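Pre-crRNA processing endonuclease (Streptococcus mutans, PDB 4R0J) probably cleaves precursor CRISPR RNA into crRNA, as a Cas5-family (subtype I-C) endonuclease of the bacterial antiviral defence. Local coordinates at residues T40-Q45 with H177-P182; T62-V67 with Y99-H104. All coordinates share one frame; numbering follows the deposited sequence.

Helix 41-51 and the strand after it, 57-66, tie the two contacts together, their centres about 15 Å apart. Contact 2 joins two inner strands of the eight-stranded antiparallel sheet and is buried; contact 1 sets the start of the helix against the end of an outermost strand, 169-179, and is only partly buried. Their chemistry follows: antiparallel backbone bonds, with one bulge at the Thr-62 end, and branched apolar side chains in 62-67 with 99-104, against an arginine, a histidine and a bound sulfate in 40-45 with 177-182. Leu-44 bridges them, its CD1 lying 3.9 Å from Val-64 CB. Along the chain, contact 2 is nested within the loop closed by contact 1.

Contact 1: residues T40-Q45 with H177-P182. With SO4 (sulfate ion), chain B.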
ATOM      1  N   THR A  40      -4.163   3.728  -3.054  1.00 22.95           N
ATOM      2  CA  THR A  40      -4.603   2.555  -3.777  1.00 26.27           C
ATOM      3  C   THR A  40      -3.746   1.350  -3.358  1.00 25.23           C
ATOM      4  O   THR A  40      -2.674   1.499  -2.737  1.00 22.31           O
ATOM      5  CB  THR A  40      -4.378   2.785  -5.267  1.00 22.69           C
ATOM      6  OG1 THR A  40      -2.991   3.083  -5.470  1.00 21.57           O
ATOM      7  CG2 THR A  40      -5.190   3.976  -5.790  1.00 22.41           C
ATOM      8  N   ARG A  41      -4.175   0.148  -3.722  1.00 23.64           N
ATOM      9  CA  ARG A  41      -3.316  -0.996  -3.453  1.00 24.75           C
ATOM     10  C   ARG A  41      -1.989  -0.804  -4.177  1.00 25.34           C
ATOM     11  O   ARG A  41      -0.939  -1.074  -3.609  1.00 24.73           O
ATOM     12  CB  ARG A  41      -3.933  -2.332  -3.852  1.00 28.52           C
ATOM     13  CG  ARG A  41      -3.255  -3.477  -3.079  1.00 33.93           C
ATOM     14  CD  ARG A  41      -3.744  -4.857  -3.453  1.00 40.63           C
ATOM     15  NE  ARG A  41      -2.959  -5.424  -4.546  1.00 43.83           N
ATOM     16  CZ  ARG A  41      -2.937  -6.718  -4.852  1.00 51.92           C
ATOM     17  NH1 ARG A  41      -2.196  -7.148  -5.869  1.00 51.37           N
ATOM     18  NH2 ARG A  41      -3.652  -7.582  -4.141  1.00 50.28           N
ATOM     19  N   GLN A  42      -2.045  -0.317  -5.414  1.00 22.22           N
ATOM     20  CA  GLN A  42      -0.815  -0.065  -6.183  1.00 22.29           C
ATOM     21  C   GLN A  42       0.167   0.794  -5.386  1.00 23.77           C
ATOM     22  O   GLN A  42       1.354   0.482  -5.290  1.00 23.58           O
ATOM     23  CB  GLN A  42      -1.114   0.625  -7.509  1.00 22.73           C
ATOM     24  CG  GLN A  42       0.159   0.773  -8.366  1.00 23.50           C
ATOM     25  CD  GLN A  42       0.048   1.829  -9.441  1.00 26.22           C
ATOM     26  OE1 GLN A  42      -0.645   2.828  -9.281  1.00 26.60           O
ATOM     27  NE2 GLN A  42       0.743   1.608 -10.557  1.00 25.04           N
ATOM     28  N   ALA A  43      -0.329   1.897  -4.829  1.00 24.68           N
ATOM     29  CA  ALA A  43       0.531   2.812  -4.084  1.00 24.12           C
ATOM     30  C   ALA A  43       1.132   2.155  -2.857  1.00 23.12           C
ATOM     31  O   ALA A  43       2.319   2.340  -2.568  1.00 23.22           O
ATOM     32  CB  ALA A  43      -0.235   4.075  -3.687  1.00 23.92           C
ATOM     33  N   LEU A  44       0.312   1.409  -2.121  1.00 23.54           N
ATOM     34  CA  LEU A  44       0.783   0.725  -0.922  1.00 22.61           C
ATOM     35  C   LEU A  44       1.817  -0.337  -1.269  1.00 24.52           C
ATOM     36  O   LEU A  44       2.797  -0.507  -0.561  1.00 23.32           O
ATOM     37  CB  LEU A  44      -0.377   0.087  -0.179  1.00 24.27           C
ATOM     38  CG  LEU A  44      -1.315   1.159   0.352  1.00 24.19           C
ATOM     39  CD1 LEU A  44      -2.517   0.489   0.988  1.00 24.58           C
ATOM     40  CD2 LEU A  44      -0.573   2.028   1.371  1.00 26.87           C
ATOM     41  N   GLN A  45       1.571  -1.053  -2.356  1.00 21.25           N
ATOM     42  CA  GLN A  45       2.527  -2.035  -2.854  1.00 24.65           C
ATOM     43  C   GLN A  45       3.877  -1.377  -3.082  1.00 25.91           C
ATOM     44  O   GLN A  45       4.915  -1.953  -2.759  1.00 25.09           O
ATOM     45  CB  GLN A  45       2.049  -2.620  -4.186  1.00 23.65           C
ATOM     46  CG  GLN A  45       2.815  -3.870  -4.615  1.00 30.77           C
ATOM     47  CD  GLN A  45       2.363  -5.105  -3.855  1.00 35.99           C
ATOM     48  OE1 GLN A  45       1.171  -5.313  -3.652  1.00 41.43           O
ATOM     49  NE2 GLN A  45       3.317  -5.933  -3.438  1.00 36.56           N
ATOM     50  N   HIS A 177      -6.993  -0.533  -8.534  1.00 24.79           N
ATOM     51  CA  HIS A 177      -6.405  -1.563  -7.683  1.00 24.67           C
ATOM     52  C   HIS A 177      -4.970  -1.863  -8.125  1.00 26.70           C
ATOM     53  O   HIS A 177      -4.011  -1.636  -7.381  1.00 24.63           O
ATOM     54  CB  HIS A 177      -7.276  -2.814  -7.792  1.00 24.23           C
ATOM     55  CG  HIS A 177      -6.899  -3.935  -6.871  1.00 28.36           C
ATOM     56  ND1 HIS A 177      -5.930  -4.866  -7.181  1.00 29.56           N
ATOM     57  CD2 HIS A 177      -7.431  -4.330  -5.687  1.00 33.44           C
ATOM     58  CE1 HIS A 177      -5.854  -5.762  -6.211  1.00 38.77           C
ATOM     59  NE2 HIS A 177      -6.760  -5.463  -5.296  1.00 33.87           N
ATOM     60  N   SER A 178      -4.815  -2.347  -9.353  1.00 24.15           N
ATOM     61  CA  SER A 178      -3.493  -2.740  -9.840  1.00 26.65           C
ATOM     62  C   SER A 178      -3.563  -3.153 -11.300  1.00 29.00           C
ATOM     63  O   SER A 178      -4.648  -3.343 -11.845  1.00 29.40           O
ATOM     64  CB  SER A 178      -2.968  -3.920  -9.027  1.00 34.34           C
ATOM     65  OG  SER A 178      -3.893  -5.000  -9.074  1.00 32.41           O
ATOM     66  N   PHE A 179      -2.396  -3.292 -11.929  1.00 27.60           N
ATOM     67  CA  PHE A 179      -2.320  -3.772 -13.302  1.00 27.76           C
ATOM     68  C   PHE A 179      -2.121  -5.281 -13.290  1.00 32.54           C
ATOM     69  O   PHE A 179      -1.535  -5.824 -12.347  1.00 33.58           O
ATOM     70  CB  PHE A 179      -1.121  -3.144 -14.020  1.00 30.46           C
ATOM     71  CG  PHE A 179      -1.287  -1.683 -14.355  1.00 31.37           C
ATOM     72  CD1 PHE A 179      -2.307  -1.255 -15.185  1.00 29.23           C
ATOM     73  CD2 PHE A 179      -0.381  -0.743 -13.874  1.00 33.63           C
ATOM     74  CE1 PHE A 179      -2.441   0.084 -15.511  1.00 29.32           C
ATOM     75  CE2 PHE A 179      -0.510   0.598 -14.198  1.00 30.03           C
ATOM     76  CZ  PHE A 179      -1.539   1.012 -15.018  1.00 33.27           C
ATOM     77  N   ALA A 180      -2.549  -5.951 -14.361  1.00 34.37           N
ATOM     78  CA  ALA A 180      -2.327  -7.384 -14.496  1.00 38.16           C
ATOM     79  C   ALA A 180      -0.835  -7.724 -14.487  1.00 48.05           C
ATOM     80  O   ALA A 180      -0.015  -6.960 -15.002  1.00 47.43           O
ATOM     81  CB  ALA A 180      -2.978  -7.901 -15.771  1.00 48.68           C
ATOM     82  N   TYR A 181      -0.490  -8.879 -13.917  1.00 50.54           N
ATOM     83  CA  TYR A 181       0.907  -9.323 -13.845  1.00 64.32           C
ATOM     84  C   TYR A 181       0.995 -10.815 -13.541  1.00 81.14           C
ATOM     85  O   TYR A 181       0.273 -11.310 -12.672  1.00 86.58           O
ATOM     86  CB  TYR A 181       1.654  -8.548 -12.754  1.00 69.35           C
ATOM     87  CG  TYR A 181       1.308  -8.982 -11.340  1.00 76.76           C
ATOM     88  CD1 TYR A 181       0.064  -8.692 -10.784  1.00 76.89           C
ATOM     89  CD2 TYR A 181       2.221  -9.692 -10.565  1.00 84.44           C
ATOM     90  CE1 TYR A 181      -0.257  -9.088  -9.494  1.00 75.96           C
ATOM     91  CE2 TYR A 181       1.909 -10.093  -9.274  1.00 86.09           C
ATOM     92  CZ  TYR A 181       0.669  -9.790  -8.744  1.00 85.28           C
ATOM     93  OH  TYR A 181       0.357 -10.189  -7.462  1.00 85.08           O
ATOM     94  N   PRO A 182       1.878 -11.542 -14.250  1.00 89.99           N
ATOM     95  CA  PRO A 182       2.698 -11.100 -15.377  1.00 89.64           C
ATOM     96  C   PRO A 182       2.250 -11.773 -16.672  1.00 89.02           C
ATOM     97  O   PRO A 182       2.428 -11.206 -17.749  1.00 88.30           O
ATOM     98  CB  PRO A 182       4.085 -11.621 -14.996  1.00 93.64           C
ATOM     99  CG  PRO A 182       3.803 -12.865 -14.133  1.00 92.32           C
ATOM    100  CD  PRO A 182       2.322 -12.867 -13.790  1.00 94.69           C
TER
HETATM  101  S   SO4 B 301      -3.209 -10.452  -5.958  1.00 67.64           S
HETATM  102  O1  SO4 B 301      -3.704 -11.547  -6.789  1.00 71.26           O
HETATM  103  O2  SO4 B 301      -4.265  -9.452  -5.804  1.00 66.68           O
HETATM  104  O3  SO4 B 301      -2.837 -10.968  -4.643  1.00 75.29           O
HETATM  105  O4  SO4 B 301      -2.034  -9.848  -6.590  1.00 65.15           O
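His-177 sets CE1 of its imidazole against one face of the Arg-41 guanidinium, while CB of Arg-41 stands over a face of the imidazole; these two residues supply most of the buried surface. CE1 lies 3.4 Å from Arg-41 NE, and the two planes stand 42° apart, so this is an inclined contact and not a parallel stack. The arginine chain leaves the helix with CG opposite the backbone N (chi1 -158°) and bends at chi3, which carries its head past the ring to a sulfate, probably from the crystallisation liquor. NH1 gives O4 a nearly straight bond of 2.8 Å (176° at the hydrogen), while NH2 reaches O2 at 2.6 Å along a more bent path. Tyr-181 OH also donates to O4, 2.6 Å away, and the backbone N of Gln-208 adds another hydrogen bond to the anion. Tyr-181 is poorly ordered, so its part is less certain.

The imidazole is held at both nitrogens: ND1 pairs with Ser-178 OG at 2.8 Å, and NE2 with the backbone O of Lys-206. A histidine suits this buried place because both nitrogens find partners while the CE1 corner is left to meet the arginine head. Beside it, Gln-42 N makes a weak bond of 3.1 Å to His-177 O. Thr-40, the N-cap, accepts from Ala-43 N through OG1 and fixes the first turn. His-177 and Ser-178 both face Tyr-192 in a classic beta bulge, so the arrangement is a capped helix start crossing a bulged edge strand, with an anion site of arginine, tyrosine and backbone N-H beside it.

Contact 2: residues T62-V67 with Y99-H104; sequences TEVKVV and YLVKFH
Val-64 and Tyr-99 stand side by side on one face of an antiparallel strand pair, with Val-64 CG2 3.7 Å from Tyr-99 CB. Val-101 CG2 touches the same methyl from across the non-hydrogen-bonded pair, and Val-66 CG2 lies beside the tyrosine's CE1. Branched valines favour the extended backbone and fill this side closely. Between the strands, Lys-65 N donates to Leu-100 O at 2.7 Å, and Leu-100 N returns a bond to Lys-65 O. On the other face, Val-67 CG2 presses on Leu-100 CG, the side chains crossing at about a right angle.

Toward Thr-62 the bulge and the hydrated side chains are looser, though Lys-102 N still gives Glu-63 O a straight bond of 2.9 Å (178° at the hydrogen). Thr-62 and Glu-63 both face Lys-102, a classic beta bulge: Lys-102 O takes a 3.0 Å bond from Thr-62 N and a weak one from Glu-63 N. With OG1 between backbone N and carbonyl carbon (chi1 63°), the threonine hydroxyl lies alongside the extended Lys-102 chain, while CG2 meets the edge of the His-104 ring at CE1, 3.5 Å away. One water joins OG1 to His-104 ND1; another links it weakly to Lys-102 NZ. Glu-63 turns to Tyr-158 and, in a salt bridge, to Lys-204.

Helix 41-51 packs on the valine face through Leu-44 and Ile-48, helix 120-132 meets Phe-103, and strand 202-215 pairs with the far edge of 62-66.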
ATOM      1  N   THR A  62      -2.665  -6.487   3.054  1.00 24.58           N
ATOM      2  CA  THR A  62      -4.025  -6.937   3.363  1.00 26.58           C
ATOM      3  C   THR A  62      -4.966  -5.863   3.921  1.00 30.56           C
ATOM      4  O   THR A  62      -6.179  -5.963   3.727  1.00 33.69           O
ATOM      5  CB  THR A  62      -4.033  -8.175   4.290  1.00 35.43           C
ATOM      6  OG1 THR A  62      -3.445  -7.842   5.553  1.00 36.33           O
ATOM      7  CG2 THR A  62      -3.254  -9.324   3.648  1.00 38.38           C
ATOM      8  N   GLU A  63      -4.430  -4.869   4.628  1.00 28.68           N
ATOM      9  CA  GLU A  63      -5.279  -3.817   5.224  1.00 28.05           C
ATOM     10  C   GLU A  63      -4.486  -2.533   5.444  1.00 27.60           C
ATOM     11  O   GLU A  63      -3.282  -2.574   5.701  1.00 30.63           O
ATOM     12  CB  GLU A  63      -5.887  -4.284   6.559  1.00 29.15           C
ATOM     13  CG  GLU A  63      -7.041  -3.417   7.093  1.00 32.73           C
ATOM     14  CD  GLU A  63      -7.615  -3.936   8.406  1.00 46.12           C
ATOM     15  OE1 GLU A  63      -6.848  -4.096   9.379  1.00 45.38           O
ATOM     16  OE2 GLU A  63      -8.839  -4.186   8.463  1.00 53.68           O
ATOM     17  N   VAL A  64      -5.155  -1.392   5.331  1.00 24.10           N
ATOM     18  CA  VAL A  64      -4.539  -0.127   5.701  1.00 23.67           C
ATOM     19  C   VAL A  64      -5.503   0.643   6.602  1.00 22.80           C
ATOM     20  O   VAL A  64      -6.721   0.566   6.429  1.00 23.70           O
ATOM     21  CB  VAL A  64      -4.144   0.738   4.470  1.00 27.26           C
ATOM     22  CG1 VAL A  64      -5.369   1.130   3.635  1.00 25.55           C
ATOM     23  CG2 VAL A  64      -3.385   1.987   4.912  1.00 23.61           C
ATOM     24  N   LYS A  65      -4.957   1.334   7.596  1.00 22.28           N
ATOM     25  CA  LYS A  65      -5.783   2.227   8.413  1.00 22.86           C
ATOM     26  C   LYS A  65      -5.394   3.668   8.091  1.00 22.30           C
ATOM     27  O   LYS A  65      -4.201   4.020   8.064  1.00 25.05           O
ATOM     28  CB  LYS A  65      -5.634   1.917   9.903  1.00 26.60           C
ATOM     29  CG  LYS A  65      -6.156   0.536  10.276  1.00 33.79           C
ATOM     30  CD  LYS A  65      -6.195   0.325  11.778  1.00 46.46           C
ATOM     31  CE  LYS A  65      -6.713  -1.063  12.123  1.00 49.65           C
ATOM     32  NZ  LYS A  65      -6.647  -1.325  13.586  1.00 50.16           N
ATOM     33  N   VAL A  66      -6.407   4.480   7.789  1.00 22.38           N
ATOM     34  CA  VAL A  66      -6.236   5.896   7.489  1.00 22.75           C
ATOM     35  C   VAL A  66      -6.406   6.635   8.807  1.00 23.33           C
ATOM     36  O   VAL A  66      -7.503   6.669   9.372  1.00 24.45           O
ATOM     37  CB  VAL A  66      -7.303   6.351   6.508  1.00 23.29           C
ATOM     38  CG1 VAL A  66      -7.202   7.852   6.225  1.00 22.11           C
ATOM     39  CG2 VAL A  66      -7.209   5.523   5.219  1.00 20.58           C
ATOM     40  N   VAL A  67      -5.315   7.184   9.326  1.00 22.63           N
ATOM     41  CA  VAL A  67      -5.346   7.732  10.686  1.00 23.30           C
ATOM     42  C   VAL A  67      -5.880   9.156  10.758  1.00 25.24           C
ATOM     43  O   VAL A  67      -6.629   9.524  11.683  1.00 25.44           O
ATOM     44  CB  VAL A  67      -3.947   7.692  11.302  1.00 20.92           C
ATOM     45  CG1 VAL A  67      -3.941   8.388  12.662  1.00 24.34           C
ATOM     46  CG2 VAL A  67      -3.471   6.236  11.422  1.00 25.35           C
ATOM     47  N   TYR A  99      -0.681   6.496   7.540  1.00 21.27           N
ATOM     48  CA  TYR A  99      -1.310   5.212   7.265  1.00 23.35           C
ATOM     49  C   TYR A  99      -0.635   4.144   8.097  1.00 25.91           C
ATOM     50  O   TYR A  99       0.575   4.183   8.309  1.00 25.46           O
ATOM     51  CB  TYR A  99      -1.199   4.863   5.768  1.00 22.51           C
ATOM     52  CG  TYR A  99      -1.722   5.965   4.897  1.00 25.53           C
ATOM     53  CD1 TYR A  99      -3.082   6.265   4.880  1.00 23.26           C
ATOM     54  CD2 TYR A  99      -0.872   6.716   4.102  1.00 23.79           C
ATOM     55  CE1 TYR A  99      -3.582   7.290   4.107  1.00 22.53           C
ATOM     56  CE2 TYR A  99      -1.360   7.750   3.321  1.00 21.16           C
ATOM     57  CZ  TYR A  99      -2.720   8.018   3.315  1.00 21.25           C
ATOM     58  OH  TYR A  99      -3.210   9.037   2.548  1.00 22.62           O
ATOM     59  N   LEU A 100      -1.437   3.222   8.608  1.00 21.59           N
ATOM     60  CA  LEU A 100      -0.921   2.020   9.252  1.00 24.34           C
ATOM     61  C   LEU A 100      -1.199   0.869   8.297  1.00 25.75           C
ATOM     62  O   LEU A 100      -2.337   0.675   7.861  1.00 23.32           O
ATOM     63  CB  LEU A 100      -1.618   1.791  10.591  1.00 26.21           C
ATOM     64  CG  LEU A 100      -1.788   3.011  11.505  1.00 26.96           C
ATOM     65  CD1 LEU A 100      -2.524   2.622  12.800  1.00 28.88           C
ATOM     66  CD2 LEU A 100      -0.432   3.653  11.813  1.00 28.70           C
ATOM     67  N   VAL A 101      -0.159   0.116   7.953  1.00 24.31           N
ATOM     68  CA  VAL A 101      -0.293  -0.931   6.948  1.00 21.58           C
ATOM     69  C   VAL A 101      -0.015  -2.303   7.541  1.00 26.32           C
ATOM     70  O   VAL A 101       0.959  -2.492   8.268  1.00 33.33           O
ATOM     71  CB  VAL A 101       0.645  -0.699   5.757  1.00 27.12           C
ATOM     72  CG1 VAL A 101       0.417  -1.779   4.718  1.00 28.58           C
ATOM     73  CG2 VAL A 101       0.375   0.673   5.146  1.00 26.71           C
ATOM     74  N   LYS A 102      -0.899  -3.247   7.243  1.00 24.22           N
ATOM     75  CA  LYS A 102      -0.717  -4.638   7.646  1.00 22.74           C
ATOM     76  C   LYS A 102      -0.428  -5.460   6.396  1.00 28.64           C
ATOM     77  O   LYS A 102      -1.174  -5.405   5.408  1.00 25.36           O
ATOM     78  CB  LYS A 102      -1.974  -5.147   8.348  1.00 26.77           C
ATOM     79  CG  LYS A 102      -1.952  -6.621   8.715  1.00 25.98           C
ATOM     80  CD  LYS A 102      -3.268  -7.054   9.376  1.00 32.47           C
ATOM     81  CE  LYS A 102      -3.304  -8.559   9.594  1.00 41.70           C
ATOM     82  NZ  LYS A 102      -4.617  -9.001  10.174  1.00 43.21           N
ATOM     83  N   PHE A 103       0.666  -6.212   6.429  1.00 26.51           N
ATOM     84  CA  PHE A 103       1.081  -6.954   5.252  1.00 26.17           C
ATOM     85  C   PHE A 103       1.894  -8.174   5.649  1.00 28.63           C
ATOM     86  O   PHE A 103       2.309  -8.324   6.802  1.00 26.95           O
ATOM     87  CB  PHE A 103       1.875  -6.061   4.281  1.00 25.43           C
ATOM     88  CG  PHE A 103       3.221  -5.640   4.798  1.00 28.49           C
ATOM     89  CD1 PHE A 103       3.343  -4.588   5.692  1.00 28.44           C
ATOM     90  CD2 PHE A 103       4.370  -6.303   4.382  1.00 26.41           C
ATOM     91  CE1 PHE A 103       4.593  -4.202   6.164  1.00 28.73           C
ATOM     92  CE2 PHE A 103       5.621  -5.921   4.852  1.00 28.40           C
ATOM     93  CZ  PHE A 103       5.731  -4.869   5.736  1.00 29.17           C
ATOM     94  N   HIS A 104       2.114  -9.047   4.678  1.00 27.30           N
ATOM     95  CA  HIS A 104       2.928 -10.229   4.893  1.00 24.51           C
ATOM     96  C   HIS A 104       3.535 -10.547   3.550  1.00 24.85           C
ATOM     97  O   HIS A 104       3.209  -9.898   2.559  1.00 26.81           O
ATOM     98  CB  HIS A 104       2.076 -11.403   5.382  1.00 27.08           C
ATOM     99  CG  HIS A 104       1.042 -11.862   4.395  1.00 32.35           C
ATOM    100  ND1 HIS A 104      -0.241 -11.352   4.363  1.00 31.32           N
ATOM    101  CD2 HIS A 104       1.100 -12.798   3.415  1.00 30.76           C
ATOM    102  CE1 HIS A 104      -0.925 -11.950   3.401  1.00 32.68           C
ATOM    103  NE2 HIS A 104      -0.136 -12.834   2.813  1.00 31.98           N
TER
HETATM  104  O   HOH W   1      -1.086  -9.307   6.165  1.00 32.63           O
HETATM  105  O   HOH W   2      -5.492  -8.791   7.035  1.00 51.39           O